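Local coordinates for adenosine monophosphate-protein transferase (Sulfolobus tokodaii, PDB 2EKM), which is of unknown function but probably acts on adenosine or its nucleotides, like other adenosine-specific kinases, at residues V18-S23 and G81-I86; G46-E51 and K69-T74; R108-T113 and R128-V133; Q118-E123 and G132-Y137. One frame throughout, in Å; residues are numbered along the deposited sequence.

Contact 1. Residues V18-S23 and G81-I86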
loop_
_atom_site.group_PDB
_atom_site.type_symbol
_atom_site.label_atom_id
_atom_site.label_comp_id
_atom_site.label_asym_id
_atom_site.label_seq_id
_atom_site.Cartn_x
_atom_site.Cartn_y
_atom_site.Cartn_z
ATOM N N VAL A 18 -4.120 -14.587 8.086
ATOM C CA VAL A 18 -2.913 -14.454 7.297
ATOM C C VAL A 18 -2.737 -12.989 6.922
ATOM O O VAL A 18 -3.713 -12.277 6.694
ATOM C CB VAL A 18 -2.979 -15.332 6.016
ATOM C CG1 VAL A 18 -4.015 -14.777 5.043
ATOM C CG2 VAL A 18 -1.601 -15.414 5.368
ATOM N N ILE A 19 -1.489 -12.542 6.904
ATOM C CA ILE A 19 -1.151 -11.174 6.538
ATOM C C ILE A 19 -0.068 -11.277 5.470
ATOM O O ILE A 19 0.993 -11.865 5.701
ATOM C CB ILE A 19 -0.602 -10.373 7.740
ATOM C CG1 ILE A 19 -1.672 -10.262 8.830
ATOM C CG2 ILE A 19 -0.191 -8.969 7.282
ATOM C CD1 ILE A 19 -1.176 -9.628 10.112
ATOM N N ILE A 20 -0.341 -10.711 4.302
ATOM C CA ILE A 20 0.599 -10.762 3.193
ATOM C C ILE A 20 0.985 -9.359 2.739
ATOM O O ILE A 20 0.131 -8.481 2.601
ATOM C CB ILE A 20 -0.014 -11.539 2.003
ATOM C CG1 ILE A 20 -0.511 -12.904 2.489
ATOM C CG2 ILE A 20 1.023 -11.717 0.902
ATOM C CD1 ILE A 20 -1.256 -13.712 1.440
ATOM N N GLY A 21 2.278 -9.150 2.517
ATOM C CA GLY A 21 2.734 -7.845 2.083
ATOM C C GLY A 21 4.000 -7.893 1.254
ATOM O O GLY A 21 4.371 -8.933 0.711
ATOM N N GLN A 22 4.669 -6.752 1.168
ATOM C CA GLN A 22 5.901 -6.632 0.405
ATOM C C GLN A 22 6.929 -5.907 1.257
ATOM O O GLN A 22 6.604 -4.943 1.959
ATOM C CB GLN A 22 5.639 -5.842 -0.872
ATOM C CG GLN A 22 6.804 -5.770 -1.828
ATOM C CD GLN A 22 6.470 -4.919 -3.033
ATOM O OE1 GLN A 22 5.377 -5.024 -3.591
ATOM N NE2 GLN A 22 7.405 -4.070 -3.443
ATOM N N SER A 23 8.170 -6.365 1.178
ATOM C CA SER A 23 9.250 -5.783 1.956
ATOM C C SER A 23 10.548 -5.796 1.146
ATOM O O SER A 23 10.531 -5.980 -0.071
ATOM C CB SER A 23 9.428 -6.601 3.241
ATOM O OG SER A 23 10.376 -6.010 4.098
ATOM N N GLY A 81 9.158 -12.251 -5.748
ATOM C CA GLY A 81 10.250 -11.682 -4.981
ATOM C C GLY A 81 9.842 -10.599 -3.994
ATOM O O GLY A 81 8.996 -9.754 -4.292
ATOM N N HIS A 82 10.451 -10.644 -2.810
ATOM C CA HIS A 82 10.218 -9.687 -1.724
ATOM C C HIS A 82 8.841 -9.711 -1.048
ATOM O O HIS A 82 8.477 -8.789 -0.309
ATOM C CB HIS A 82 10.561 -8.264 -2.189
ATOM C CG HIS A 82 12.020 -7.938 -2.075
ATOM N ND1 HIS A 82 12.925 -8.787 -1.471
ATOM C CD2 HIS A 82 12.724 -6.841 -2.443
ATOM C CE1 HIS A 82 14.122 -8.225 -1.472
ATOM N NE2 HIS A 82 14.026 -7.044 -2.056
ATOM N N THR A 83 8.089 -10.775 -1.293
ATOM C CA THR A 83 6.779 -10.939 -0.679
ATOM C C THR A 83 6.984 -11.556 0.704
ATOM O O THR A 83 7.841 -12.424 0.878
ATOM C CB THR A 83 5.886 -11.909 -1.497
ATOM O OG1 THR A 83 5.709 -11.403 -2.824
ATOM C CG2 THR A 83 4.520 -12.064 -0.838
ATOM N N PHE A 84 6.229 -11.091 1.694
ATOM C CA PHE A 84 6.326 -11.682 3.016
ATOM C C PHE A 84 4.934 -12.175 3.395
ATOM O O PHE A 84 3.923 -11.598 2.982
ATOM C CB PHE A 84 6.905 -10.694 4.052
ATOM C CG PHE A 84 5.982 -9.567 4.445
ATOM C CD1 PHE A 84 4.956 -9.774 5.363
ATOM C CD2 PHE A 84 6.186 -8.282 3.956
ATOM C CE1 PHE A 84 4.150 -8.714 5.790
ATOM C CE2 PHE A 84 5.389 -7.217 4.376
ATOM C CZ PHE A 84 4.368 -7.437 5.297
ATOM N N VAL A 85 4.894 -13.272 4.142
ATOM C CA VAL A 85 3.642 -13.875 4.567
ATOM C C VAL A 85 3.701 -14.170 6.055
ATOM O O VAL A 85 4.681 -14.735 6.545
ATOM C CB VAL A 85 3.371 -15.206 3.815
ATOM C CG1 VAL A 85 2.094 -15.860 4.345
ATOM C CG2 VAL A 85 3.244 -14.945 2.322
ATOM N N ILE A 86 2.650 -13.776 6.767
ATOM C CA ILE A 86 2.560 -14.008 8.201
ATOM C C ILE A 86 1.256 -14.726 8.538
ATOM O O ILE A 86 0.187 -14.353 8.058
ATOM C CB ILE A 86 2.568 -12.683 9.008
ATOM C CG1 ILE A 86 3.877 -11.923 8.789
ATOM C CG2 ILE A 86 2.393 -12.987 10.489
ATOM C CD1 ILE A 86 3.885 -10.537 9.432
#

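Contact 2. Residues G46-E51 and K69-T74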
loop_
_atom_site.group_PDB
_atom_site.type_symbol
_atom_site.label_atom_id
_atom_site.label_comp_id
_atom_site.label_asym_id
_atom_site.label_seq_id
_atom_site.Cartn_x
_atom_site.Cartn_y
_atom_site.Cartn_z
ATOM N N GLY A 46 3.987 -17.409 12.413
ATOM C CA GLY A 46 4.932 -17.995 11.482
ATOM C C GLY A 46 5.195 -16.947 10.415
ATOM O O GLY A 46 4.255 -16.300 9.946
ATOM N N ILE A 47 6.458 -16.790 10.027
ATOM C CA ILE A 47 6.849 -15.780 9.043
ATOM C C ILE A 47 7.662 -16.333 7.876
ATOM O O ILE A 47 8.577 -17.125 8.075
ATOM C CB ILE A 47 7.723 -14.691 9.701
ATOM C CG1 ILE A 47 6.998 -14.098 10.907
ATOM C CG2 ILE A 47 8.086 -13.614 8.675
ATOM C CD1 ILE A 47 7.930 -13.381 11.875
ATOM N N ALA A 48 7.337 -15.890 6.667
ATOM C CA ALA A 48 8.069 -16.310 5.478
ATOM C C ALA A 48 8.364 -15.060 4.655
ATOM O O ALA A 48 7.515 -14.171 4.545
ATOM C CB ALA A 48 7.248 -17.297 4.661
ATOM N N PHE A 49 9.569 -14.997 4.092
ATOM C CA PHE A 49 9.998 -13.856 3.283
ATOM C C PHE A 49 10.733 -14.330 2.031
ATOM O O PHE A 49 11.654 -15.143 2.112
ATOM C CB PHE A 49 10.915 -12.945 4.108
ATOM C CG PHE A 49 11.563 -11.847 3.310
ATOM C CD1 PHE A 49 10.795 -10.832 2.737
ATOM C CD2 PHE A 49 12.945 -11.822 3.136
ATOM C CE1 PHE A 49 11.396 -9.810 2.006
ATOM C CE2 PHE A 49 13.559 -10.803 2.405
ATOM C CZ PHE A 49 12.786 -9.796 1.840
ATOM N N CYS A 50 10.333 -13.809 0.879
ATOM C CA CYS A 50 10.947 -14.202 -0.381
ATOM C C CYS A 50 12.181 -13.395 -0.782
ATOM O O CYS A 50 12.069 -12.350 -1.427
ATOM C CB CYS A 50 9.919 -14.138 -1.513
ATOM S SG CYS A 50 8.538 -15.311 -1.365
ATOM N N GLU A 51 13.357 -13.876 -0.391
ATOM C CA GLU A 51 14.605 -13.217 -0.768
ATOM C C GLU A 51 14.566 -13.222 -2.300
ATOM O O GLU A 51 14.330 -14.265 -2.912
ATOM C CB GLU A 51 15.791 -14.023 -0.247
ATOM C CG GLU A 51 17.142 -13.566 -0.754
ATOM C CD GLU A 51 18.263 -14.436 -0.231
ATOM O OE1 GLU A 51 18.110 -15.678 -0.248
ATOM O OE2 GLU A 51 19.294 -13.882 0.194
ATOM N N LYS A 69 5.117 -23.410 8.491
ATOM C CA LYS A 69 4.903 -24.196 7.276
ATOM C C LYS A 69 3.865 -23.552 6.363
ATOM O O LYS A 69 4.035 -23.511 5.146
ATOM C CB LYS A 69 4.468 -25.623 7.630
ATOM C CG LYS A 69 5.606 -26.511 8.120
ATOM C CD LYS A 69 5.128 -27.936 8.360
ATOM C CE LYS A 69 6.297 -28.897 8.537
ATOM N NZ LYS A 69 7.144 -28.579 9.720
ATOM N N LEU A 70 2.787 -23.054 6.952
ATOM C CA LEU A 70 1.750 -22.397 6.173
ATOM C C LEU A 70 2.351 -21.189 5.456
ATOM O O LEU A 70 2.131 -20.993 4.265
ATOM C CB LEU A 70 0.611 -21.946 7.088
ATOM C CG LEU A 70 -0.266 -23.075 7.628
ATOM C CD1 LEU A 70 -1.213 -22.540 8.694
ATOM C CD2 LEU A 70 -1.042 -23.692 6.471
ATOM N N ALA A 71 3.112 -20.384 6.190
ATOM C CA ALA A 71 3.747 -19.199 5.616
ATOM C C ALA A 71 4.668 -19.580 4.462
ATOM O O ALA A 71 4.665 -18.933 3.419
ATOM C CB ALA A 71 4.538 -18.453 6.691
ATOM N N GLN A 72 5.461 -20.630 4.660
ATOM C CA GLN A 72 6.386 -21.102 3.631
ATOM C C GLN A 72 5.632 -21.507 2.364
ATOM O O GLN A 72 5.978 -21.095 1.256
ATOM C CB GLN A 72 7.185 -22.305 4.152
ATOM C CG GLN A 72 8.220 -21.971 5.235
ATOM C CD GLN A 72 8.835 -23.215 5.867
ATOM O OE1 GLN A 72 9.863 -23.143 6.543
ATOM N NE2 GLN A 72 8.198 -24.361 5.658
ATOM N N GLN A 73 4.598 -22.322 2.539
ATOM C CA GLN A 73 3.794 -22.801 1.421
ATOM C C GLN A 73 3.158 -21.657 0.639
ATOM O O GLN A 73 3.286 -21.583 -0.582
ATOM C CB GLN A 73 2.718 -23.759 1.940
ATOM C CG GLN A 73 3.303 -25.011 2.575
ATOM C CD GLN A 73 2.347 -25.710 3.521
ATOM O OE1 GLN A 73 2.714 -26.686 4.171
ATOM N NE2 GLN A 73 1.119 -25.212 3.610
ATOM N N THR A 74 2.477 -20.763 1.346
ATOM C CA THR A 74 1.835 -19.628 0.703
ATOM C C THR A 74 2.855 -18.746 -0.022
ATOM O O THR A 74 2.598 -18.281 -1.129
ATOM C CB THR A 74 1.035 -18.804 1.738
ATOM O OG1 THR A 74 -0.043 -19.610 2.236
ATOM C CG2 THR A 74 0.462 -17.536 1.110
#

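Contact 3. Residues R108-T113 and R128-V133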
loop_
_atom_site.group_PDB
_atom_site.type_symbol
_atom_site.label_atom_id
_atom_site.label_comp_id
_atom_site.label_asym_id
_atom_site.label_seq_id
_atom_site.Cartn_x
_atom_site.Cartn_y
_atom_site.Cartn_z
ATOM N N ARG A 108 4.683 -2.274 1.917
ATOM C CA ARG A 108 3.228 -2.210 1.940
ATOM C C ARG A 108 2.648 -3.567 2.299
ATOM O O ARG A 108 3.365 -4.573 2.316
ATOM C CB ARG A 108 2.689 -1.786 0.577
ATOM C CG ARG A 108 3.147 -2.677 -0.562
ATOM C CD ARG A 108 2.421 -2.323 -1.841
ATOM N NE ARG A 108 3.077 -2.915 -2.995
ATOM C CZ ARG A 108 2.561 -2.939 -4.216
ATOM N NH1 ARG A 108 1.369 -2.403 -4.444
ATOM N NH2 ARG A 108 3.244 -3.492 -5.208
ATOM N N ILE A 109 1.348 -3.583 2.577
ATOM C CA ILE A 109 0.647 -4.806 2.935
ATOM C C ILE A 109 -0.479 -5.030 1.926
ATOM O O ILE A 109 -1.214 -4.097 1.600
ATOM C CB ILE A 109 0.061 -4.689 4.355
ATOM C CG1 ILE A 109 1.179 -4.300 5.330
ATOM C CG2 ILE A 109 -0.592 -6.007 4.772
ATOM C CD1 ILE A 109 0.696 -4.023 6.743
ATOM N N PHE A 110 -0.604 -6.264 1.434
ATOM C CA PHE A 110 -1.624 -6.607 0.449
ATOM C C PHE A 110 -2.944 -7.080 1.065
ATOM O O PHE A 110 -4.018 -6.821 0.514
ATOM C CB PHE A 110 -1.101 -7.695 -0.504
ATOM C CG PHE A 110 0.096 -7.271 -1.332
ATOM C CD1 PHE A 110 0.012 -6.191 -2.204
ATOM C CD2 PHE A 110 1.295 -7.973 -1.254
ATOM C CE1 PHE A 110 1.112 -5.813 -2.995
ATOM C CE2 PHE A 110 2.395 -7.609 -2.034
ATOM C CZ PHE A 110 2.303 -6.527 -2.907
ATOM N N ALA A 111 -2.870 -7.771 2.197
ATOM C CA ALA A 111 -4.076 -8.271 2.831
ATOM C C ALA A 111 -3.859 -8.737 4.265
ATOM O O ALA A 111 -2.759 -9.124 4.649
ATOM C CB ALA A 111 -4.655 -9.425 2.002
ATOM N N ALA A 112 -4.935 -8.685 5.038
ATOM C CA ALA A 112 -4.965 -9.130 6.431
ATOM C C ALA A 112 -6.384 -9.678 6.536
ATOM O O ALA A 112 -7.346 -8.907 6.541
ATOM C CB ALA A 112 -4.772 -7.952 7.373
ATOM N N THR A 113 -6.528 -10.998 6.610
ATOM C CA THR A 113 -7.866 -11.573 6.637
ATOM C C THR A 113 -7.921 -13.047 7.037
ATOM O O THR A 113 -6.895 -13.725 7.125
ATOM C CB THR A 113 -8.505 -11.443 5.231
ATOM O OG1 THR A 113 -9.897 -11.765 5.286
ATOM C CG2 THR A 113 -7.815 -12.400 4.255
ATOM N N ARG A 128 7.803 -12.829 -10.972
ATOM C CA ARG A 128 6.422 -12.641 -10.541
ATOM C C ARG A 128 6.229 -11.440 -9.617
ATOM O O ARG A 128 7.108 -11.103 -8.818
ATOM C CB ARG A 128 5.929 -13.918 -9.847
ATOM C CG ARG A 128 5.951 -15.158 -10.754
ATOM C CD ARG A 128 5.977 -16.457 -9.944
ATOM N NE ARG A 128 4.721 -16.742 -9.251
ATOM C CZ ARG A 128 3.623 -17.210 -9.843
ATOM N NH1 ARG A 128 3.618 -17.447 -11.148
ATOM N NH2 ARG A 128 2.534 -17.462 -9.126
ATOM N N GLY A 129 5.070 -10.799 -9.742
ATOM C CA GLY A 129 4.750 -9.648 -8.916
ATOM C C GLY A 129 3.292 -9.693 -8.497
ATOM O O GLY A 129 2.437 -10.120 -9.273
ATOM N N VAL A 130 3.004 -9.263 -7.270
ATOM C CA VAL A 130 1.633 -9.266 -6.759
ATOM C C VAL A 130 0.895 -8.017 -7.241
ATOM O O VAL A 130 1.354 -6.901 -7.021
ATOM C CB VAL A 130 1.617 -9.290 -5.212
ATOM C CG1 VAL A 130 0.182 -9.181 -4.699
ATOM C CG2 VAL A 130 2.270 -10.577 -4.702
ATOM N N ILE A 131 -0.242 -8.198 -7.908
ATOM C CA ILE A 131 -0.985 -7.041 -8.394
ATOM C C ILE A 131 -2.255 -6.771 -7.593
ATOM O O ILE A 131 -2.931 -5.767 -7.814
ATOM C CB ILE A 131 -1.353 -7.188 -9.890
ATOM C CG1 ILE A 131 -2.294 -8.374 -10.093
ATOM C CG2 ILE A 131 -0.088 -7.354 -10.716
ATOM C CD1 ILE A 131 -2.886 -8.435 -11.492
ATOM N N GLY A 132 -2.568 -7.665 -6.661
ATOM C CA GLY A 132 -3.750 -7.492 -5.840
ATOM C C GLY A 132 -4.230 -8.789 -5.220
ATOM O O GLY A 132 -3.569 -9.823 -5.319
ATOM N N VAL A 133 -5.384 -8.729 -4.565
ATOM C CA VAL A 133 -5.968 -9.903 -3.937
ATOM C C VAL A 133 -7.488 -9.853 -4.035
ATOM O O VAL A 133 -8.070 -8.794 -4.257
ATOM C CB VAL A 133 -5.611 -9.988 -2.432
ATOM C CG1 VAL A 133 -4.095 -9.970 -2.241
ATOM C CG2 VAL A 133 -6.257 -8.830 -1.678
HETATM O O HOH W 1 0.023 -4.199 -6.411
#

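Contact 4. Residues Q118-E123 and G132-Y137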
loop_
_atom_site.group_PDB
_atom_site.type_symbol
_atom_site.label_atom_id
_atom_site.label_comp_id
_atom_site.label_asym_id
_atom_site.label_seq_id
_atom_site.Cartn_x
_atom_site.Cartn_y
_atom_site.Cartn_z
ATOM N N GLN A 118 -7.604 -14.981 -2.374
ATOM C CA GLN A 118 -6.885 -15.266 -3.608
ATOM C C GLN A 118 -5.873 -14.142 -3.820
ATOM O O GLN A 118 -6.185 -12.968 -3.610
ATOM C CB GLN A 118 -7.837 -15.295 -4.805
ATOM C CG GLN A 118 -8.713 -16.531 -4.928
ATOM C CD GLN A 118 -9.678 -16.425 -6.096
ATOM O OE1 GLN A 118 -10.085 -17.431 -6.684
ATOM N NE2 GLN A 118 -10.056 -15.198 -6.434
ATOM N N VAL A 119 -4.660 -14.504 -4.224
ATOM C CA VAL A 119 -3.630 -13.513 -4.495
ATOM C C VAL A 119 -3.424 -13.512 -6.005
ATOM O O VAL A 119 -3.210 -14.564 -6.609
ATOM C CB VAL A 119 -2.301 -13.853 -3.779
ATOM C CG1 VAL A 119 -1.236 -12.831 -4.148
ATOM C CG2 VAL A 119 -2.511 -13.857 -2.268
ATOM N N LEU A 120 -3.524 -12.329 -6.607
ATOM C CA LEU A 120 -3.363 -12.165 -8.045
ATOM C C LEU A 120 -1.899 -11.879 -8.345
ATOM O O LEU A 120 -1.348 -10.874 -7.897
ATOM C CB LEU A 120 -4.253 -11.018 -8.533
ATOM C CG LEU A 120 -5.732 -11.171 -8.145
ATOM C CD1 LEU A 120 -6.491 -9.901 -8.470
ATOM C CD2 LEU A 120 -6.339 -12.365 -8.869
ATOM N N VAL A 121 -1.278 -12.763 -9.117
ATOM C CA VAL A 121 0.134 -12.633 -9.443
ATOM C C VAL A 121 0.416 -12.487 -10.935
ATOM O O VAL A 121 0.020 -13.328 -11.741
ATOM C CB VAL A 121 0.916 -13.858 -8.914
ATOM C CG1 VAL A 121 2.409 -13.662 -9.121
ATOM C CG2 VAL A 121 0.596 -14.077 -7.445
ATOM N N ALA A 122 1.100 -11.407 -11.296
ATOM C CA ALA A 122 1.458 -11.166 -12.687
ATOM C C ALA A 122 2.828 -11.791 -12.902
ATOM O O ALA A 122 3.689 -11.735 -12.020
ATOM C CB ALA A 122 1.511 -9.674 -12.966
ATOM N N GLU A 123 3.032 -12.393 -14.064
ATOM C CA GLU A 123 4.310 -13.020 -14.361
ATOM C C GLU A 123 4.902 -12.405 -15.622
ATOM O O GLU A 123 4.188 -12.171 -16.596
ATOM C CB GLU A 123 4.119 -14.531 -14.536
ATOM C CG GLU A 123 5.408 -15.330 -14.540
ATOM C CD GLU A 123 5.154 -16.824 -14.473
ATOM O OE1 GLU A 123 4.461 -17.348 -15.376
ATOM O OE2 GLU A 123 5.644 -17.469 -13.517
ATOM N N GLY A 132 -2.568 -7.665 -6.661
ATOM C CA GLY A 132 -3.750 -7.492 -5.840
ATOM C C GLY A 132 -4.230 -8.789 -5.220
ATOM O O GLY A 132 -3.569 -9.823 -5.319
ATOM N N VAL A 133 -5.384 -8.729 -4.565
ATOM C CA VAL A 133 -5.968 -9.903 -3.937
ATOM C C VAL A 133 -7.488 -9.853 -4.035
ATOM O O VAL A 133 -8.070 -8.794 -4.257
ATOM C CB VAL A 133 -5.611 -9.988 -2.432
ATOM C CG1 VAL A 133 -4.095 -9.970 -2.241
ATOM C CG2 VAL A 133 -6.257 -8.830 -1.678
ATOM N N VAL A 134 -8.119 -11.013 -3.888
ATOM C CA VAL A 134 -9.571 -11.093 -3.878
ATOM C C VAL A 134 -9.847 -11.536 -2.450
ATOM O O VAL A 134 -9.702 -12.710 -2.107
ATOM C CB VAL A 134 -10.123 -12.142 -4.868
ATOM C CG1 VAL A 134 -11.655 -12.167 -4.796
ATOM C CG2 VAL A 134 -9.675 -11.805 -6.282
ATOM N N ASP A 135 -10.208 -10.571 -1.612
ATOM C CA ASP A 135 -10.477 -10.818 -0.204
ATOM C C ASP A 135 -11.973 -10.973 0.040
ATOM O O ASP A 135 -12.712 -9.992 0.061
ATOM C CB ASP A 135 -9.947 -9.649 0.633
ATOM C CG ASP A 135 -9.968 -9.939 2.121
ATOM O OD1 ASP A 135 -10.667 -10.886 2.533
ATOM O OD2 ASP A 135 -9.290 -9.210 2.877
ATOM N N GLY A 136 -12.416 -12.209 0.223
ATOM C CA GLY A 136 -13.824 -12.434 0.473
ATOM C C GLY A 136 -14.680 -12.273 -0.764
ATOM O O GLY A 136 -14.204 -12.414 -1.893
ATOM N N TYR A 137 -15.948 -11.942 -0.549
ATOM C CA TYR A 137 -16.891 -11.816 -1.650
ATOM C C TYR A 137 -17.368 -10.400 -1.946
ATOM O O TYR A 137 -17.079 -9.460 -1.201
ATOM C CB TYR A 137 -18.086 -12.729 -1.373
ATOM C CG TYR A 137 -17.669 -14.156 -1.079
ATOM C CD1 TYR A 137 -17.241 -15.001 -2.102
ATOM C CD2 TYR A 137 -17.656 -14.646 0.227
ATOM C CE1 TYR A 137 -16.807 -16.298 -1.836
ATOM C CE2 TYR A 137 -17.220 -15.949 0.508
ATOM C CZ TYR A 137 -16.798 -16.767 -0.530
ATOM O OH TYR A 137 -16.363 -18.048 -0.274
#

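Contact 1. Residues V18-S23 and G81-I86
Phe-84 lies across Gly-21 in an antiparallel pair of central strands. Its CB stands beside Ala-48 O of the strand on the far side of 83-86. From there CG is turned in between the backbone N and the carbonyl carbon (chi1 72°), which swings the ring back over strand 18-22. CD2 comes within 3.5 Å of Gly-21 C, and CE2 reaches Gln-22 N at 3.3 Å. At the tip CZ meets Gly-21 CA at 3.6 Å. The glycine CA-H sits over the ring face as a CH-pi contact, with Gly-21 CA 3.8 Å from the Phe-84 centroid, while Gln-22 O and Ser-23 N lie at the ring edge in its plane. Gly-21 and Phe-84 themselves form a hydrogen-bonded pair, both bonds 3.0 Å between N and O. The ladder is tighter at Ile-19 and Ile-86, where each N lies 2.7 Å from the other residue's O, and it closes with Ser-23 N on His-82 O.

Ile-19, Phe-84 and Ile-86 point to one face of the sheet, where all three rest on Ile-100 of helix 93-101. Ile-20 points to the other, and it and Val-18 touch Leu-117 of strand 117-123, while 108-113 hydrogen-bonds along the outer edge of 18-22.

Contact 2. Residues G46-E51 and K69-T74
Ala-48 and Ala-71 mark the place where helix segment 69-74 settles on strand 46-50, the two running in roughly the same direction, 25° apart, with axes only 6.5 Å from each other at their closest. Their CA atoms are 5.2 Å apart, a close approach that goes with the small residues Gly-46, Ala-48 and Ala-71. The two methyls point at each other and touch, Ala-48 CB to Ala-71 CB at 3.6 Å. Neither stops there. The Ala-48 methyl also presses on the helix backbone, with CB 3.3 Å from Ala-71 O and 3.8 Å from Gln-72 N, so it sits against the peptide that joins those two residues. In return the Ala-71 methyl lies along the strand backbone, its CB 3.9 Å from Gly-46 O and 3.8 Å from Ala-48 N. Gly-46 adds to the fit with bare backbone.

Around this spot, Ala-71 and Leu-70 lean on Tyr-87 and Thr-74 on Val-85, both in the neighbouring strand 83-89, while Gln-72 lies on Trp-60 and on Ile-142 of the second subunit. Ile-47 and Phe-49 turn away to the opposite face of the sheet, which helix 28-37 covers.

No hydrogen bond or ion pair passes between the two segments. The contact is non-polar and short-range, methyl on methyl and methyl on peptide, and side chains no larger than a methyl let the helix lie this close. A polar tie to the sheet comes from beside it, where Thr-74 OG1 is hydrogen-bonded to Tyr-87 OH of strand 83-89.

Contact 3. Residues R108-T113 and R128-V133
Phe-110 and Val-130 bring together strands 108-113 and 128-133, which belong to two different sheets and run 28° apart, their axes 6.9 Å apart at closest approach. This is face-to-face sheet packing, and a classic beta bulge in 108-113, where Phe-110 and Ala-111 both face Ile-20 of strand 16-22, turns two successive side chains toward 128-133. Val-130 comes from the direction opposite to the phenyl group. Its CG1, swung anti to the backbone N (chi1 176°), is thereby the branch set squarely on the ring, 3.6 Å from the centroid and 2° off the normal, and CB fills in beside it, 3.7 Å from Phe-110 CZ. Farther along, Val-133 CG2 fits beside Phe-110 O at 3.7 Å and Ala-111 CB at 4.1 Å; that carbonyl oxygen accepts a hydrogen bond from Gln-22 NE2 of the third subunit.

The ring's rim meets the guanidinium of Arg-108: CE1 lies over the centre of that flat group, and Arg-108 NH2, bonded to Gln-22 OE1 of the same chain, lies in the ring plane. One water spans the strands, donating to Val-130 O at 3.1 Å and accepting a weak bond from Arg-108 NH1 at 3.0 Å.

Contact 4. Residues Q118-E123 and G132-Y137
Gln-118 and Val-134 stand side by side on one face of the hairpin made by strands 117-123 and 128-135, pointing the same way, with Gln-118 CB 3.9 Å from Val-134 CB. Leu-120 rises from the same face, its CB 3.5 Å from Gly-132 O. With CG anti to the carbonyl carbon (chi1 -54°), the chain runs on past the bare backbone of Gly-132, Leu-120 CG 3.8 Å from Gly-132 O and CD1 alongside Gly-132 C. Its branch CD2 then reaches Val-134 CG2, a looser touch at 4.3 Å. On the other face Val-119 and Val-133 pass at a slant, and only Val-119 CG2 and Val-133 CG1 approach, at 4.2 Å; there Val-119 also packs on Val-130.

Between these side chains Gln-118 and Val-134 form a hydrogen-bonded antiparallel pair. Val-134 N gives to Gln-118 O at 2.8 Å, and Gln-118 N to Val-134 O at 3.1 Å. Leu-120 N meets Gly-132 O at 2.8 Å, while Leu-120 O takes the N-H of Ile-131.

The face of Gln-118, Leu-120 and Val-134 meets the third subunit, packing on its Asp-125, Ala-122 and Gly-127. Just beyond, Asp-135 OD2 is hydrogen-bonded to His-82 ND1 of that subunit. Three backbone bonds thus hold this end of the hairpin together, and the largely aliphatic side chains do the packing on both faces: that of Val-119 and Val-133 turns to the chain's own five-stranded sheet, with Val-133 also touching Gln-22 of a neighbouring subunit.

How the contacts relate
From the N terminus, strand 16-22 waits until 83-89 comes back beside it, and contact 1 closes that long loop. Contact 2 forms wholly within it, as helix 65-78 returns to strand 44-50; the two contacts meet through the backbone between strands 44-50 and 83-89. Contact 3 opens only after contact 1 has closed, on 108-113, the strand bordering 16-22. Contact 4 starts inside the loop of contact 3 and ends just past it, so the two cross on strand 128-135 and share Gly-132 and Val-133. Contact 1 pairs two central strands of the five-stranded sheet, contact 2 lays helix 65-78 on one of its faces, contact 4 pairs two strands of the three-stranded sheet, and contact 3 joins the two sheets.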